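Short-chain-enoyl-CoA hydratase (Clostridium acetobutylicum, PDB 5Z7R) catalyses the reversible hydration of crotonyl-CoA in butanoate metabolism and also accepts hexenoyl-CoA. Local coordinates at residues 15-20 with 34-39. Numbering follows the deposited sequence.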
loop_
_atom_site.group_PDB
_atom_site.type_symbol
_atom_site.label_atom_id
_atom_site.label_comp_id
_atom_site.label_asym_id
_atom_site.label_seq_id
_atom_site.Cartn_x
_atom_site.Cartn_y
_atom_site.Cartn_z
ATOM N N ALA A 15 -9.719 -14.444 -30.233
ATOM C CA ALA A 15 -10.216 -15.720 -29.801
ATOM C C ALA A 15 -11.479 -15.540 -29.015
ATOM O O ALA A 15 -11.542 -14.699 -28.120
ATOM C CB ALA A 15 -9.180 -16.425 -28.953
ATOM N N VAL A 16 -12.478 -16.354 -29.332
ATOM C CA VAL A 16 -13.709 -16.390 -28.603
ATOM C C VAL A 16 -13.708 -17.636 -27.744
ATOM O O VAL A 16 -13.451 -18.741 -28.217
ATOM C CB VAL A 16 -14.916 -16.401 -29.563
ATOM C CG1 VAL A 16 -16.220 -16.269 -28.807
ATOM C CG2 VAL A 16 -14.782 -15.285 -30.588
ATOM N N VAL A 17 -13.999 -17.458 -26.479
ATOM C CA VAL A 17 -13.998 -18.552 -25.557
ATOM C C VAL A 17 -15.400 -18.576 -25.071
ATOM O O VAL A 17 -15.935 -17.545 -24.678
ATOM C CB VAL A 17 -13.010 -18.298 -24.412
ATOM C CG1 VAL A 17 -13.049 -19.403 -23.373
ATOM C CG2 VAL A 17 -11.597 -18.164 -24.951
ATOM N N THR A 18 -16.014 -19.741 -25.115
ATOM C CA THR A 18 -17.421 -19.857 -24.776
ATOM C C THR A 18 -17.550 -20.953 -23.788
ATOM O O THR A 18 -17.163 -22.089 -24.071
ATOM C CB THR A 18 -18.313 -20.229 -25.997
ATOM O OG1 THR A 18 -18.159 -19.268 -27.057
ATOM C CG2 THR A 18 -19.719 -20.279 -25.595
ATOM N N ILE A 19 -18.094 -20.645 -22.631
ATOM C CA ILE A 19 -18.398 -21.702 -21.690
ATOM C C ILE A 19 -19.713 -22.311 -22.122
ATOM O O ILE A 19 -20.691 -21.595 -22.338
ATOM C CB ILE A 19 -18.483 -21.205 -20.254
ATOM C CG1 ILE A 19 -17.072 -20.868 -19.772
ATOM C CG2 ILE A 19 -19.111 -22.280 -19.375
ATOM C CD1 ILE A 19 -17.028 -19.731 -18.791
ATOM N N ASN A 20 -19.715 -23.642 -22.217
ATOM C CA ASN A 20 -20.776 -24.386 -22.874
ATOM C C ASN A 20 -21.246 -25.570 -22.036
ATOM O O ASN A 20 -20.858 -26.695 -22.303
ATOM C CB ASN A 20 -20.249 -24.829 -24.241
ATOM C CG ASN A 20 -21.265 -25.614 -25.058
ATOM O OD1 ASN A 20 -22.478 -25.601 -24.796
ATOM N ND2 ASN A 20 -20.761 -26.311 -26.062
ATOM N N LYS A 34 -10.590 -25.924 -14.541
ATOM C CA LYS A 34 -9.381 -26.569 -15.042
ATOM C C LYS A 34 -9.208 -26.345 -16.546
ATOM O O LYS A 34 -8.150 -25.920 -17.005
ATOM C CB LYS A 34 -9.416 -28.062 -14.703
ATOM C CG LYS A 34 -9.098 -28.377 -13.238
ATOM C CD LYS A 34 -7.864 -29.261 -13.082
ATOM C CE LYS A 34 -8.152 -30.703 -13.517
ATOM N NZ LYS A 34 -6.912 -31.476 -13.832
ATOM N N GLU A 35 -10.266 -26.606 -17.309
ATOM C CA GLU A 35 -10.233 -26.367 -18.750
ATOM C C GLU A 35 -9.992 -24.873 -19.080
ATOM O O GLU A 35 -9.301 -24.534 -20.053
ATOM C CB GLU A 35 -11.539 -26.874 -19.379
ATOM C CG GLU A 35 -11.721 -28.394 -19.308
ATOM C CD GLU A 35 -13.050 -28.900 -19.869
ATOM O OE1 GLU A 35 -13.443 -28.504 -20.999
ATOM O OE2 GLU A 35 -13.691 -29.724 -19.177
ATOM N N MET A 36 -10.537 -23.981 -18.250
ATOM C CA MET A 36 -10.404 -22.536 -18.473
ATOM C C MET A 36 -8.938 -22.152 -18.380
ATOM O O MET A 36 -8.388 -21.442 -19.243
ATOM C CB MET A 36 -11.220 -21.786 -17.439
ATOM C CG MET A 36 -11.451 -20.312 -17.733
ATOM S SD MET A 36 -12.262 -19.944 -19.304
ATOM C CE MET A 36 -13.641 -21.045 -19.154
ATOM N N ASP A 37 -8.295 -22.691 -17.359
ATOM C CA ASP A 37 -6.878 -22.447 -17.127
ATOM C C ASP A 37 -6.043 -22.962 -18.292
ATOM O O ASP A 37 -5.097 -22.294 -18.779
ATOM C CB ASP A 37 -6.462 -23.112 -15.814
ATOM C CG ASP A 37 -5.087 -22.674 -15.349
ATOM O OD1 ASP A 37 -4.806 -21.462 -15.309
ATOM O OD2 ASP A 37 -4.268 -23.551 -15.053
ATOM N N TYR A 38 -6.430 -24.133 -18.786
ATOM C CA TYR A 38 -5.782 -24.688 -19.947
ATOM C C TYR A 38 -5.985 -23.762 -21.162
ATOM O O TYR A 38 -5.001 -23.460 -21.901
ATOM C CB TYR A 38 -6.248 -26.140 -20.198
ATOM C CG TYR A 38 -5.803 -26.670 -21.543
ATOM C CD1 TYR A 38 -6.602 -26.469 -22.675
ATOM C CD2 TYR A 38 -4.576 -27.335 -21.702
ATOM C CE1 TYR A 38 -6.209 -26.913 -23.921
ATOM C CE2 TYR A 38 -4.169 -27.779 -22.960
ATOM C CZ TYR A 38 -5.001 -27.568 -24.067
ATOM O OH TYR A 38 -4.664 -27.989 -25.340
ATOM N N VAL A 39 -7.218 -23.274 -21.378
ATOM C CA VAL A 39 -7.427 -22.476 -22.603
ATOM C C VAL A 39 -6.742 -21.152 -22.418
ATOM O O VAL A 39 -6.153 -20.634 -23.377
ATOM C CB VAL A 39 -8.897 -22.359 -23.165
ATOM C CG1 VAL A 39 -9.866 -23.345 -22.520
ATOM C CG2 VAL A 39 -9.460 -20.938 -23.142
#
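V17 and I19 of strand 14-19 meet M36 and V39 of helix 30-45 in a small, buried, wholly apolar contact between sheet and helix. The axes of segments 15-19 and 34-39 run antiparallel, at 176°, and approach to 10.8 Å. No hydrogen bond crosses between the segments. V17 and V39 meet tip to tip: V39 CG2 sits 3.9 Å from both V17 CG1 and V17 CG2, so one methyl of the helix faces the fork of the strand valine. M36 reaches the strand with its thioether end. Its CG lies anti to the backbone N (chi1 -166°), and the chain then bends at chi2 and chi3. This places M36 SD 4.2 Å from V17 CG1. The strand and helix are the first two elements of a beta-alpha-beta unit completed by strand 51-56, within the crotonase fold. V17 also touches V52 and L54 of that strand, and M36 touches V89 of helix 76-95. The M36 chain runs roughly perpendicular to I19. The methionine methyl CE packs tightly on I19 CG1, at 3.5 Å, and lies 3.7 Å from I19 CD1. The I19 side chain is about 11 Å from that of E114, probably the active-site nucleophile.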